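Local coordinates for ABC-type branched-chain amino acid transport systems periplasmic component-like protein (Thermomonospora curvata, PDB 4N03) that probably captures fatty acids such as the bound palmitic acid outside the membrane and delivers them to an ABC transporter, at residues 130-138 with 397-405; 320-328 with 339-347. One frame throughout, in Å; residues are numbered along the deposited sequence. Where two conformers were deposited one is given.

Contact 1: residues 130-138 with 397-405; sequences AWTTALLGS and NYQVPVGTF. With PLM (palmitic acid), chain B.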
ATOM      1  N   ALA A 130       1.769  -2.609  -2.309  1.00 10.64           N
ATOM      2  CA  ALA A 130       0.959  -3.392  -3.183  1.00 10.68           C
ATOM      3  C   ALA A 130       0.230  -4.420  -2.318  1.00 10.70           C
ATOM      4  O   ALA A 130       0.844  -5.010  -1.443  1.00 11.66           O
ATOM      5  CB  ALA A 130       1.797  -4.095  -4.195  1.00 12.13           C
ATOM      6  N   TRP A 131      -1.045  -4.574  -2.521  1.00  9.20           N
ATOM      7  CA  TRP A 131      -1.857  -5.348  -1.610  1.00  9.53           C
ATOM      8  C   TRP A 131      -2.741  -6.408  -2.277  1.00  9.31           C
ATOM      9  O   TRP A 131      -3.732  -6.829  -1.736  1.00  9.71           O
ATOM     10  CB  TRP A 131      -2.621  -4.403  -0.663  1.00  9.30           C
ATOM     11  CG  TRP A 131      -1.679  -3.621   0.187  1.00  9.33           C
ATOM     12  CD1 TRP A 131      -1.078  -4.105   1.272  1.00 10.49           C
ATOM     13  CD2 TRP A 131      -1.093  -2.313  -0.052  1.00  9.12           C
ATOM     14  NE1 TRP A 131      -0.184  -3.205   1.795  1.00 10.22           N
ATOM     15  CE2 TRP A 131      -0.152  -2.099   0.958  1.00 10.00           C
ATOM     16  CE3 TRP A 131      -1.248  -1.340  -1.034  1.00  9.69           C
ATOM     17  CZ2 TRP A 131       0.600  -0.921   1.046  1.00 10.53           C
ATOM     18  CZ3 TRP A 131      -0.519  -0.185  -0.937  1.00 10.96           C
ATOM     19  CH2 TRP A 131       0.388   0.020   0.090  1.00 11.59           C
ATOM     20  N   THR A 132      -2.339  -6.838  -3.464  1.00  9.00           N
ATOM     21  CA  THR A 132      -3.010  -7.937  -4.084  1.00  8.74           C
ATOM     22  C   THR A 132      -2.769  -9.245  -3.331  1.00  9.16           C
ATOM     23  O   THR A 132      -1.687  -9.546  -2.848  1.00  9.21           O
ATOM     24  CB  THR A 132      -2.553  -8.071  -5.542  1.00  8.98           C
ATOM     25  OG1 THR A 132      -3.309  -9.109  -6.171  1.00  9.93           O
ATOM     26  CG2 THR A 132      -1.090  -8.411  -5.705  1.00 10.36           C
ATOM     27  N   THR A 133      -3.786 -10.124  -3.368  1.00  9.40           N
ATOM     28  CA  THR A 133      -3.648 -11.486  -2.882  1.00  9.44           C
ATOM     29  C   THR A 133      -2.688 -12.287  -3.752  1.00  8.79           C
ATOM     30  O   THR A 133      -2.176 -13.316  -3.296  1.00  9.08           O
ATOM     31  CB  THR A 133      -5.007 -12.181  -2.854  1.00  9.47           C
ATOM     32  OG1 THR A 133      -5.627 -12.069  -4.142  1.00  9.53           O
ATOM     33  CG2 THR A 133      -5.896 -11.532  -1.835  1.00  8.90           C
ATOM     34  N   ALA A 134      -2.383 -11.804  -4.956  1.00  8.73           N
ATOM     35  CA  ALA A 134      -1.439 -12.490  -5.788  1.00  9.83           C
ATOM     36  C   ALA A 134      -0.041 -12.523  -5.206  1.00  8.94           C
ATOM     37  O   ALA A 134       0.799 -13.264  -5.671  1.00 11.38           O
ATOM     38  CB  ALA A 134      -1.459 -11.919  -7.189  1.00 11.30           C
ATOM     39  N   LEU A 135       0.235 -11.689  -4.186  1.00  9.25           N
ATOM     40  CA  LEU A 135       1.524 -11.641  -3.510  1.00  9.59           C
ATOM     41  C   LEU A 135       1.565 -12.400  -2.198  1.00  9.96           C
ATOM     42  O   LEU A 135       2.631 -12.486  -1.603  1.00 10.85           O
ATOM     43  CB  LEU A 135       1.999 -10.196  -3.348  1.00  9.67           C
ATOM     44  CG  LEU A 135       2.189  -9.460  -4.674  1.00 10.72           C
ATOM     45  CD1 LEU A 135       2.501  -8.007  -4.442  1.00 11.66           C
ATOM     46  CD2 LEU A 135       3.235 -10.120  -5.587  1.00 12.63           C
ATOM     47  N   LEU A 136       0.425 -12.942  -1.749  1.00  9.65           N
ATOM     48  CA  LEU A 136       0.426 -13.873  -0.643  1.00  9.77           C
ATOM     49  C   LEU A 136       1.026 -15.194  -1.084  1.00  9.85           C
ATOM     50  O   LEU A 136       1.132 -15.479  -2.292  1.00 11.24           O
ATOM     51  CB  LEU A 136      -0.993 -14.095  -0.104  1.00  9.76           C
ATOM     52  CG  LEU A 136      -1.648 -12.874   0.554  1.00  9.93           C
ATOM     53  CD1 LEU A 136      -3.054 -13.287   0.973  1.00 11.64           C
ATOM     54  CD2 LEU A 136      -0.851 -12.385   1.765  1.00 10.64           C
ATOM     55  N   GLY A 137       1.420 -15.996  -0.118  1.00 10.13           N
ATOM     56  CA  GLY A 137       1.936 -17.340  -0.399  1.00 11.35           C
ATOM     57  C   GLY A 137       3.402 -17.416  -0.667  1.00 11.34           C
ATOM     58  O   GLY A 137       3.921 -18.454  -1.074  1.00 13.57           O
ATOM     59  N   SER A 138       4.131 -16.335  -0.419  1.00 12.26           N
ATOM     60  CA  SER A 138       5.597 -16.371  -0.566  1.00 15.61           C
ATOM     61  C   SER A 138       6.267 -16.038   0.725  1.00 13.30           C
ATOM     62  O   SER A 138       6.056 -14.933   1.268  1.00 13.96           O
ATOM     63  CB  SER A 138       6.088 -15.357  -1.563  1.00 18.44           C
ATOM     64  OG  SER A 138       7.536 -15.344  -1.432  1.00 21.63           O
ATOM     65  N   ASN A 397     -14.753 -14.123   7.705  1.00 10.16           N
ATOM     66  CA  ASN A 397     -15.092 -15.452   7.261  1.00 10.74           C
ATOM     67  C   ASN A 397     -14.743 -15.695   5.803  1.00 11.34           C
ATOM     68  O   ASN A 397     -14.802 -16.830   5.346  1.00 11.78           O
ATOM     69  CB  ASN A 397     -16.569 -15.776   7.554  1.00 12.20           C
ATOM     70  CG  ASN A 397     -16.891 -15.725   9.038  1.00 12.46           C
ATOM     71  OD1 ASN A 397     -16.024 -15.925   9.881  1.00 16.02           O
ATOM     72  ND2 ASN A 397     -18.110 -15.469   9.345  1.00 13.24           N
ATOM     73  N   TYR A 398     -14.420 -14.639   5.070  1.00 10.95           N
ATOM     74  CA  TYR A 398     -14.054 -14.707   3.675  1.00  9.96           C
ATOM     75  C   TYR A 398     -12.788 -15.510   3.515  1.00  9.88           C
ATOM     76  O   TYR A 398     -11.856 -15.440   4.305  1.00 10.76           O
ATOM     77  CB  TYR A 398     -13.774 -13.272   3.210  1.00  9.59           C
ATOM     78  CG  TYR A 398     -13.175 -13.141   1.818  1.00  9.69           C
ATOM     79  CD1 TYR A 398     -13.858 -13.488   0.653  1.00 10.46           C
ATOM     80  CD2 TYR A 398     -11.898 -12.648   1.662  1.00  9.07           C
ATOM     81  CE1 TYR A 398     -13.305 -13.322  -0.574  1.00  9.45           C
ATOM     82  CE2 TYR A 398     -11.345 -12.461   0.445  1.00  9.19           C
ATOM     83  CZ  TYR A 398     -12.030 -12.789  -0.698  1.00  9.60           C
ATOM     84  OH  TYR A 398     -11.509 -12.642  -1.931  1.00  9.92           O
ATOM     85  N   GLN A 399     -12.776 -16.325   2.442  1.00  9.59           N
ATOM     86  CA  GLN A 399     -11.619 -17.115   2.040  1.00 10.22           C
ATOM     87  C   GLN A 399     -10.714 -16.343   1.136  1.00 10.28           C
ATOM     88  O   GLN A 399     -11.078 -16.006   0.021  1.00 11.51           O
ATOM     89  CB  GLN A 399     -12.085 -18.392   1.329  1.00 11.78           C
ATOM     90  CG  GLN A 399     -13.033 -19.239   2.096  1.00 16.21           C
ATOM     91  CD  GLN A 399     -12.426 -19.670   3.392  1.00 15.10           C
ATOM     92  OE1 GLN A 399     -11.581 -20.587   3.386  1.00 16.75           O
ATOM     93  NE2 GLN A 399     -12.828 -19.073   4.504  1.00 17.48           N
ATOM     94  N   VAL A 400      -9.517 -16.009   1.634  1.00  9.27           N
ATOM     95  CA  VAL A 400      -8.628 -15.146   0.900  1.00  9.43           C
ATOM     96  C   VAL A 400      -7.777 -16.042  -0.009  1.00  9.46           C
ATOM     97  O   VAL A 400      -7.121 -16.964   0.469  1.00 10.64           O
ATOM     98  CB  VAL A 400      -7.728 -14.323   1.853  1.00  9.95           C
ATOM     99  CG1 VAL A 400      -6.820 -13.434   1.052  1.00 10.47           C
ATOM    100  CG2 VAL A 400      -8.590 -13.497   2.798  1.00 10.28           C
ATOM    101  N   PRO A 401      -7.751 -15.776  -1.320  1.00  9.38           N
ATOM    102  CA  PRO A 401      -6.914 -16.599  -2.190  1.00  9.79           C
ATOM    103  C   PRO A 401      -5.443 -16.355  -1.957  1.00  9.17           C
ATOM    104  O   PRO A 401      -5.040 -15.235  -1.522  1.00 10.00           O
ATOM    105  CB  PRO A 401      -7.336 -16.164  -3.605  1.00 11.25           C
ATOM    106  CG  PRO A 401      -7.814 -14.771  -3.406  1.00 10.91           C
ATOM    107  CD  PRO A 401      -8.493 -14.771  -2.069  1.00 10.08           C
ATOM    108  N   VAL A 402      -4.596 -17.329  -2.212  1.00  9.65           N
ATOM    109  CA  VAL A 402      -3.209 -17.290  -1.914  1.00 10.74           C
ATOM    110  C   VAL A 402      -2.389 -17.387  -3.167  1.00 10.13           C
ATOM    111  O   VAL A 402      -2.302 -18.434  -3.779  1.00 14.88           O
ATOM    112  CB  VAL A 402      -2.834 -18.418  -0.936  1.00 11.33           C
ATOM    113  CG1 VAL A 402      -1.343 -18.340  -0.633  1.00 11.95           C
ATOM    114  CG2 VAL A 402      -3.637 -18.290   0.347  1.00 13.47           C
ATOM    115  N   GLY A 403      -1.805 -16.257  -3.591  1.00 10.55           N
ATOM    116  CA  GLY A 403      -0.942 -16.219  -4.764  1.00 11.77           C
ATOM    117  C   GLY A 403      -1.631 -16.018  -6.106  1.00 10.84           C
ATOM    118  O   GLY A 403      -0.971 -16.010  -7.131  1.00 12.16           O
ATOM    119  N   THR A 404      -2.950 -15.828  -6.081  1.00 10.30           N
ATOM    120  CA  THR A 404      -3.757 -15.493  -7.220  1.00 10.34           C
ATOM    121  C   THR A 404      -4.807 -14.491  -6.757  1.00 10.53           C
ATOM    122  O   THR A 404      -4.915 -14.239  -5.552  1.00 10.41           O
ATOM    123  CB  THR A 404      -4.489 -16.754  -7.749  1.00 11.53           C
ATOM    124  OG1 THR A 404      -5.333 -17.283  -6.708  1.00 11.62           O
ATOM    125  CG2 THR A 404      -3.525 -17.826  -8.219  1.00 12.12           C
ATOM    126  N   PHE A 405      -5.621 -13.984  -7.665  1.00 12.45           N
ATOM    127  CA  PHE A 405      -6.836 -13.230  -7.350  1.00 12.47           C
ATOM    128  C   PHE A 405      -7.951 -13.774  -8.216  1.00 15.31           C
ATOM    129  O   PHE A 405      -9.098 -13.447  -7.908  1.00 16.05           O
ATOM    130  CB  PHE A 405      -6.677 -11.704  -7.557  1.00 12.85           C
ATOM    131  CG  PHE A 405      -6.643 -11.281  -9.010  1.00 11.77           C
ATOM    132  CD1 PHE A 405      -7.795 -10.937  -9.678  1.00 12.19           C
ATOM    133  CD2 PHE A 405      -5.467 -11.237  -9.699  1.00 13.39           C
ATOM    134  CE1 PHE A 405      -7.772 -10.605 -11.013  1.00 12.87           C
ATOM    135  CE2 PHE A 405      -5.442 -10.912 -11.050  1.00 14.86           C
ATOM    136  CZ  PHE A 405      -6.587 -10.588 -11.703  1.00 12.54           C
ATOM    137  OXT PHE A 405      -7.688 -14.441  -9.252  1.00 17.19           O
TER
HETATM  138  C1  PLM B 601      -1.070  -1.490  -6.932  1.00 10.49           C
HETATM  139  O1  PLM B 601      -1.253  -2.358  -6.039  1.00 10.86           O
HETATM  140  O2  PLM B 601      -0.547  -1.715  -8.046  1.00 11.00           O
HETATM  141  C2  PLM B 601      -1.338  -0.044  -6.584  1.00 12.83           C
HETATM  142  C3  PLM B 601      -0.067   0.496  -5.796  1.00 15.04           C
HETATM  143  C4  PLM B 601      -0.281   1.865  -5.192  1.00 15.32           C
HETATM  144  C5  PLM B 601       0.935   2.392  -4.510  1.00 17.12           C
HETATM  145  C6  PLM B 601       0.832   3.737  -3.759  1.00 17.77           C
HETATM  146  C7  PLM B 601       0.474   3.501  -2.297  1.00 19.80           C
HETATM  147  C8  PLM B 601       0.155   4.732  -1.494  1.00 22.46           C
HETATM  148  C9  PLM B 601       0.105   4.533   0.010  1.00 24.37           C
HETATM  149  CA  PLM B 601      -1.284   4.157   0.578  1.00 23.22           C
HETATM  150  CB  PLM B 601      -1.087   3.692   2.076  1.00 24.01           C
HETATM  151  CC  PLM B 601      -1.734   2.298   2.326  1.00 19.31           C
HETATM  152  CD  PLM B 601      -1.167   1.548   3.513  1.00 17.40           C
HETATM  153  CE  PLM B 601      -1.734   0.161   3.787  0.50 18.73           C
HETATM  154  CF  PLM B 601      -0.710  -0.705   4.538  0.50 20.51           C
HETATM  155  CG  PLM B 601      -0.716  -0.531   6.046  0.50 21.00           C
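The carbonyl oxygen of T133 is gripped by two backbone N-H groups that arrive from opposite faces of its carbonyl plane: G403 N, 3.0 Å from T133 O across the contact, and L136 N, which closes the short 3-10 turn 133-135. The bond from G403 is bent, 143° at the hydrogen. The same threonine gives its hydroxyl to the tail, T133 OG1 lying 2.7 Å from T404 O, tilted 22° from that carbonyl's plane. A chi1 of 53° sets OG1 between the backbone N and the carbonyl carbon of T133, and places T133 CG2 against V400 CG1, 3.6 Å away. L136 CD1 reaches the same V400 methyl, the two side chains crossing at about a right angle. G137 and G403 both have backbone angles that call for glycine, and V402 CG1 presses on G137 CA at 3.4 Å, tighter than usual for two carbons. One residue before T133, T132 OG1 accepts from A134 N in an ST turn and is also hydrogen-bonded to D179 O. On the ligand side, W131 lays one ring face against palmitic acid, whose CE sits 3.6 Å above the plane, offset toward the rim; its NE1 is bonded to T144 OG1. Replacing W131 by an alanine removes the indole, which is likely to open a gap beside the acyl chain and leave T144 OG1 without its N-H partner. The arrangement is that of a C-terminal tail packed on the loop after strand 126-129 of a periplasmic binding protein fold, a loop whose first residues line the ligand site.

Contact 2: residues 320-328 with 339-347; sequences IVVSALEKA and LINAHRSEA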
ATOM      1  N   ILE A 320      10.010  -2.150   9.544  1.00 11.92           N
ATOM      2  CA  ILE A 320       9.951  -3.613   9.413  1.00 11.66           C
ATOM      3  C   ILE A 320      11.314  -4.166   9.036  1.00 11.48           C
ATOM      4  O   ILE A 320      11.807  -5.128   9.657  1.00 11.54           O
ATOM      5  CB  ILE A 320       8.876  -4.044   8.385  1.00 12.14           C
ATOM      6  CG1 ILE A 320       7.480  -3.740   8.916  1.00 13.23           C
ATOM      7  CG2 ILE A 320       9.029  -5.544   8.086  1.00 12.76           C
ATOM      8  CD1 ILE A 320       6.406  -3.816   7.853  1.00 15.02           C
ATOM      9  N   VAL A 321      11.947  -3.640   7.988  1.00 11.13           N
ATOM     10  CA  VAL A 321      13.203  -4.193   7.558  1.00 11.01           C
ATOM     11  C   VAL A 321      14.303  -3.996   8.611  1.00 11.82           C
ATOM     12  O   VAL A 321      15.143  -4.862   8.836  1.00 12.11           O
ATOM     13  CB  VAL A 321      13.633  -3.698   6.155  1.00 11.13           C
ATOM     14  CG1 VAL A 321      14.180  -2.269   6.170  1.00 11.12           C
ATOM     15  CG2 VAL A 321      14.659  -4.657   5.584  1.00 12.17           C
ATOM     16  N   VAL A 322      14.316  -2.842   9.276  1.00 11.40           N
ATOM     17  CA  VAL A 322      15.331  -2.560  10.302  1.00 12.62           C
ATOM     18  C   VAL A 322      15.149  -3.511  11.499  1.00 12.62           C
ATOM     19  O   VAL A 322      16.134  -4.003  12.033  1.00 13.11           O
ATOM     20  CB  VAL A 322      15.377  -1.062  10.696  1.00 13.10           C
ATOM     21  CG1 VAL A 322      16.240  -0.874  11.899  1.00 14.14           C
ATOM     22  CG2 VAL A 322      15.849  -0.242   9.518  1.00 14.32           C
ATOM     23  N   SER A 323      13.915  -3.737  11.933  1.00 13.29           N
ATOM     24  CA  SER A 323      13.680  -4.677  13.025  0.60 13.17           C
ATOM     25  C   SER A 323      14.283  -6.051  12.667  1.00 13.24           C
ATOM     26  O   SER A 323      14.940  -6.697  13.478  1.00 14.65           O
ATOM     27  CB  SER A 323      12.177  -4.828  13.307  0.60 14.47           C
ATOM     28  OG  SER A 323      11.674  -3.674  13.968  0.60 14.75           O
ATOM     29  N   ALA A 324      14.050  -6.505  11.431  1.00 12.90           N
ATOM     30  CA  ALA A 324      14.563  -7.790  10.977  1.00 12.91           C
ATOM     31  C   ALA A 324      16.074  -7.765  10.882  1.00 11.85           C
ATOM     32  O   ALA A 324      16.740  -8.700  11.307  1.00 12.89           O
ATOM     33  CB  ALA A 324      13.948  -8.195   9.636  1.00 12.83           C
ATOM     34  N   LEU A 325      16.646  -6.654  10.399  1.00 12.48           N
ATOM     35  CA  LEU A 325      18.088  -6.563  10.297  1.00 12.43           C
ATOM     36  C   LEU A 325      18.759  -6.618  11.675  1.00 13.36           C
ATOM     37  O   LEU A 325      19.781  -7.254  11.841  1.00 13.75           O
ATOM     38  CB  LEU A 325      18.515  -5.268   9.589  1.00 12.63           C
ATOM     39  CG  LEU A 325      18.254  -5.175   8.075  1.00 13.63           C
ATOM     40  CD1 LEU A 325      18.351  -3.738   7.598  1.00 13.85           C
ATOM     41  CD2 LEU A 325      19.250  -6.057   7.337  1.00 14.34           C
ATOM     42  N   GLU A 326      18.155  -5.960  12.648  1.00 14.03           N
ATOM     43  CA  GLU A 326      18.703  -5.958  13.998  0.70 15.63           C
ATOM     44  C   GLU A 326      18.673  -7.359  14.619  1.00 14.66           C
ATOM     45  O   GLU A 326      19.656  -7.768  15.280  1.00 16.90           O
ATOM     46  CB  GLU A 326      17.944  -4.972  14.868  0.70 17.51           C
ATOM     47  CG  GLU A 326      18.246  -3.522  14.535  0.70 18.39           C
ATOM     48  CD  GLU A 326      17.372  -2.553  15.314  0.70 22.78           C
ATOM     49  OE1 GLU A 326      16.313  -2.967  15.819  0.70 28.51           O
ATOM     50  OE2 GLU A 326      17.770  -1.375  15.427  0.70 30.27           O
ATOM     51  N   LYS A 327      17.597  -8.112  14.416  1.00 14.44           N
ATOM     52  CA  LYS A 327      17.519  -9.476  14.949  0.60 14.07           C
ATOM     53  C   LYS A 327      18.513 -10.377  14.215  1.00 13.56           C
ATOM     54  O   LYS A 327      19.209 -11.217  14.817  1.00 15.06           O
ATOM     55  CB  LYS A 327      16.098 -10.023  14.813  0.60 16.42           C
ATOM     56  CG  LYS A 327      15.042  -9.547  15.815  0.60 18.84           C
ATOM     57  CD  LYS A 327      13.703 -10.206  15.482  0.60 23.98           C
ATOM     58  CE  LYS A 327      12.509  -9.561  16.149  0.60 27.58           C
ATOM     59  NZ  LYS A 327      12.048  -8.387  15.374  0.60 28.09           N
ATOM     60  N   ALA A 328      18.610 -10.228  12.893  1.00 12.58           N
ATOM     61  CA  ALA A 328      19.574 -11.009  12.133  1.00 13.39           C
ATOM     62  C   ALA A 328      21.010 -10.733  12.536  1.00 13.75           C
ATOM     63  O   ALA A 328      21.833 -11.627  12.652  1.00 13.65           O
ATOM     64  CB  ALA A 328      19.353 -10.780  10.659  1.00 13.48           C
ATOM     65  N   LEU A 339      17.900 -13.014   7.454  1.00 10.65           N
ATOM     66  CA  LEU A 339      16.997 -11.886   7.472  1.00 10.54           C
ATOM     67  C   LEU A 339      15.543 -12.297   7.449  1.00  9.41           C
ATOM     68  O   LEU A 339      14.711 -11.799   8.182  1.00 10.47           O
ATOM     69  CB  LEU A 339      17.310 -10.946   6.319  1.00 10.97           C
ATOM     70  CG  LEU A 339      16.513  -9.640   6.317  1.00 11.16           C
ATOM     71  CD1 LEU A 339      16.841  -8.785   7.535  1.00 12.89           C
ATOM     72  CD2 LEU A 339      16.831  -8.841   5.060  1.00 12.37           C
ATOM     73  N   ILE A 340      15.186 -13.237   6.565  1.00 10.22           N
ATOM     74  CA  ILE A 340      13.801 -13.658   6.462  1.00 11.35           C
ATOM     75  C   ILE A 340      13.367 -14.380   7.721  1.00 10.33           C
ATOM     76  O   ILE A 340      12.254 -14.200   8.181  1.00 11.55           O
ATOM     77  CB  ILE A 340      13.495 -14.446   5.180  1.00 11.67           C
ATOM     78  CG1 ILE A 340      11.980 -14.444   4.912  1.00 11.10           C
ATOM     79  CG2 ILE A 340      14.039 -15.845   5.238  1.00 13.23           C
ATOM     80  CD1 ILE A 340      11.399 -13.068   4.647  1.00 13.78           C
ATOM     81  N   ASN A 341      14.265 -15.178   8.294  1.00 11.02           N
ATOM     82  CA  ASN A 341      13.880 -15.896   9.512  1.00 11.73           C
ATOM     83  C   ASN A 341      13.690 -14.915  10.673  1.00 11.48           C
ATOM     84  O   ASN A 341      12.790 -15.066  11.467  1.00 13.17           O
ATOM     85  CB  ASN A 341      14.937 -16.953   9.806  1.00 13.12           C
ATOM     86  CG  ASN A 341      14.851 -18.139   8.860  1.00 14.48           C
ATOM     87  OD1 ASN A 341      13.874 -18.304   8.155  1.00 18.75           O
ATOM     88  ND2 ASN A 341      15.894 -18.884   8.820  1.00 17.95           N
ATOM     89  N   ALA A 342      14.500 -13.853  10.741  1.00 11.35           N
ATOM     90  CA  ALA A 342      14.322 -12.790  11.734  1.00 12.01           C
ATOM     91  C   ALA A 342      12.968 -12.115  11.528  1.00 12.48           C
ATOM     92  O   ALA A 342      12.208 -11.929  12.465  1.00 14.64           O
ATOM     93  CB  ALA A 342      15.445 -11.765  11.652  1.00 13.02           C
ATOM     94  N   HIS A 343      12.639 -11.770  10.277  1.00 11.90           N
ATOM     95  CA  HIS A 343      11.363 -11.139  10.005  1.00 12.06           C
ATOM     96  C   HIS A 343      10.174 -12.042  10.419  1.00 12.39           C
ATOM     97  O   HIS A 343       9.239 -11.631  11.084  1.00 14.30           O
ATOM     98  CB  HIS A 343      11.236 -10.813   8.505  1.00 10.89           C
ATOM     99  CG  HIS A 343       9.899 -10.264   8.170  1.00 11.02           C
ATOM    100  ND1 HIS A 343       9.389  -9.106   8.703  1.00 12.42           N
ATOM    101  CD2 HIS A 343       8.905 -10.809   7.426  1.00 11.75           C
ATOM    102  CE1 HIS A 343       8.160  -8.922   8.258  1.00 11.55           C
ATOM    103  NE2 HIS A 343       7.841  -9.952   7.477  1.00 11.60           N
ATOM    104  N   ARG A 344      10.217 -13.295   9.994  1.00 12.22           N
ATOM    105  CA  ARG A 344       9.084 -14.237  10.124  1.00 13.06           C
ATOM    106  C   ARG A 344       8.972 -14.800  11.521  1.00 15.49           C
ATOM    107  O   ARG A 344       8.085 -15.642  11.752  1.00 16.10           O
ATOM    108  CB  ARG A 344       9.191 -15.382   9.140  1.00 14.70           C
ATOM    109  CG  ARG A 344       9.053 -14.973   7.687  1.00 17.57           C
ATOM    110  CD  ARG A 344       7.662 -15.008   7.187  1.00 15.46           C
ATOM    111  NE  ARG A 344       7.480 -14.419   5.875  1.00 13.60           N
ATOM    112  CZ  ARG A 344       6.503 -13.586   5.574  1.00 12.28           C
ATOM    113  NH1 ARG A 344       5.602 -13.241   6.448  1.00 13.32           N
ATOM    114  NH2 ARG A 344       6.393 -13.136   4.333  1.00 12.66           N
ATOM    115  N   SER A 345       9.856 -14.401  12.430  1.00 12.63           N
ATOM    116  CA  SER A 345       9.740 -14.706  13.851  1.00 14.61           C
ATOM    117  C   SER A 345       8.799 -13.787  14.587  1.00 16.02           C
ATOM    118  O   SER A 345       8.430 -14.085  15.717  1.00 17.71           O
ATOM    119  CB  SER A 345      11.112 -14.773  14.502  1.00 16.07           C
ATOM    120  OG  SER A 345      11.664 -13.468  14.687  1.00 19.28           O
ATOM    121  N   GLU A 346       8.333 -12.719  13.940  1.00 15.83           N
ATOM    122  CA  GLU A 346       7.513 -11.689  14.627  1.00 14.76           C
ATOM    123  C   GLU A 346       6.058 -11.923  14.471  1.00 13.67           C
ATOM    124  O   GLU A 346       5.488 -11.751  13.354  1.00 14.49           O
ATOM    125  CB  GLU A 346       7.900 -10.319  14.033  1.00 14.95           C
ATOM    126  CG  GLU A 346       7.117  -9.151  14.583  1.00 16.83           C
ATOM    127  CD  GLU A 346       7.260  -9.022  16.074  1.00 16.05           C
ATOM    128  OE1 GLU A 346       6.428  -9.522  16.830  1.00 18.07           O
ATOM    129  OE2 GLU A 346       8.240  -8.391  16.540  1.00 21.92           O
ATOM    130  N   ALA A 347       5.393 -12.397  15.497  1.00 13.34           N
ATOM    131  CA  ALA A 347       3.953 -12.648  15.530  1.00 13.75           C
ATOM    132  C   ALA A 347       3.093 -11.464  15.939  1.00 14.91           C
ATOM    133  O   ALA A 347       1.875 -11.494  15.796  1.00 16.93           O
ATOM    134  CB  ALA A 347       3.642 -13.827  16.437  1.00 15.41           C
TER
HETATM  135  O   HOH W   1      10.489  -7.424  10.691  1.00 13.50           O
HETATM  136  O   HOH W   2      11.603  -8.937  12.856  1.00 21.89           O
HETATM  137  O   HOH W   3       9.811  -7.000  15.021  1.00 48.24           O
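L339 and H343 both swing CG away from their own backbone N (chi1 -174° and 175°), which carries the leucine's CD1 to A324 and L325 and the imidazole to I320. These residues join two consecutive helices of the periplasmic binding protein fold, 309-330 and 336-343, whose local axes approach to 7.9 Å at 111°. Small residues permit that closeness: A342 CB lies 3.3 Å from A324 O, and also touches the side chains of K327 and A328. L339 CD1 fits against helix 309-330, 3.6 Å from both A324 CB and L325 CD2. At the other end, I320 CG2 comes obliquely to the H343 ring, 3.5 Å from CE1. The two segments make no direct hydrogen bond; here water 1 joins them instead, lying at the edge of that ring, in its plane, bonded to H343 ND1 and donating to I320 O. H343 NE2 is taken by Q142 OE1, and the two ring nitrogens thus fix the ring's rotation. F359 and F125 meet the same imidazole. K327 reaches across the partly exposed side in one of its two deposited conformers, its chain bent at the last torsion. In that state the direct salt bridge is long, K327 NZ to E346 OE2 4.0 Å, and water 3 links the two, accepting from NZ and donating to OE2, while E346 OE1 takes N348 N. Water 2 likewise accepts from K327 NZ and donates to A342 O. That carbonyl also receives the hydroxyl of S345, with S345 OG 2.8 Å from A342 O.

How the contacts relate
Contacts 1 and 2 have centres 22 Å apart, and both segments of contact 2 fall in the long stretch of chain that separates the two halves of contact 1. They nevertheless meet directly: S138 O, at the end of 130-138, packs 3.6 Å from R344 NH2 of 339-347. Their relation to the palmitic acid differs. In contact 1, W131 CZ2 lies 3.7 Å from the ligand's CF, and A130 CA 3.8 Å from its O1, whereas in contact 2 the side chain of I320 remains about 8 Å from the fatty acid. Segment 130-138 therefore runs from the binding site to the tail, while contact 2 is helix packing set back from it.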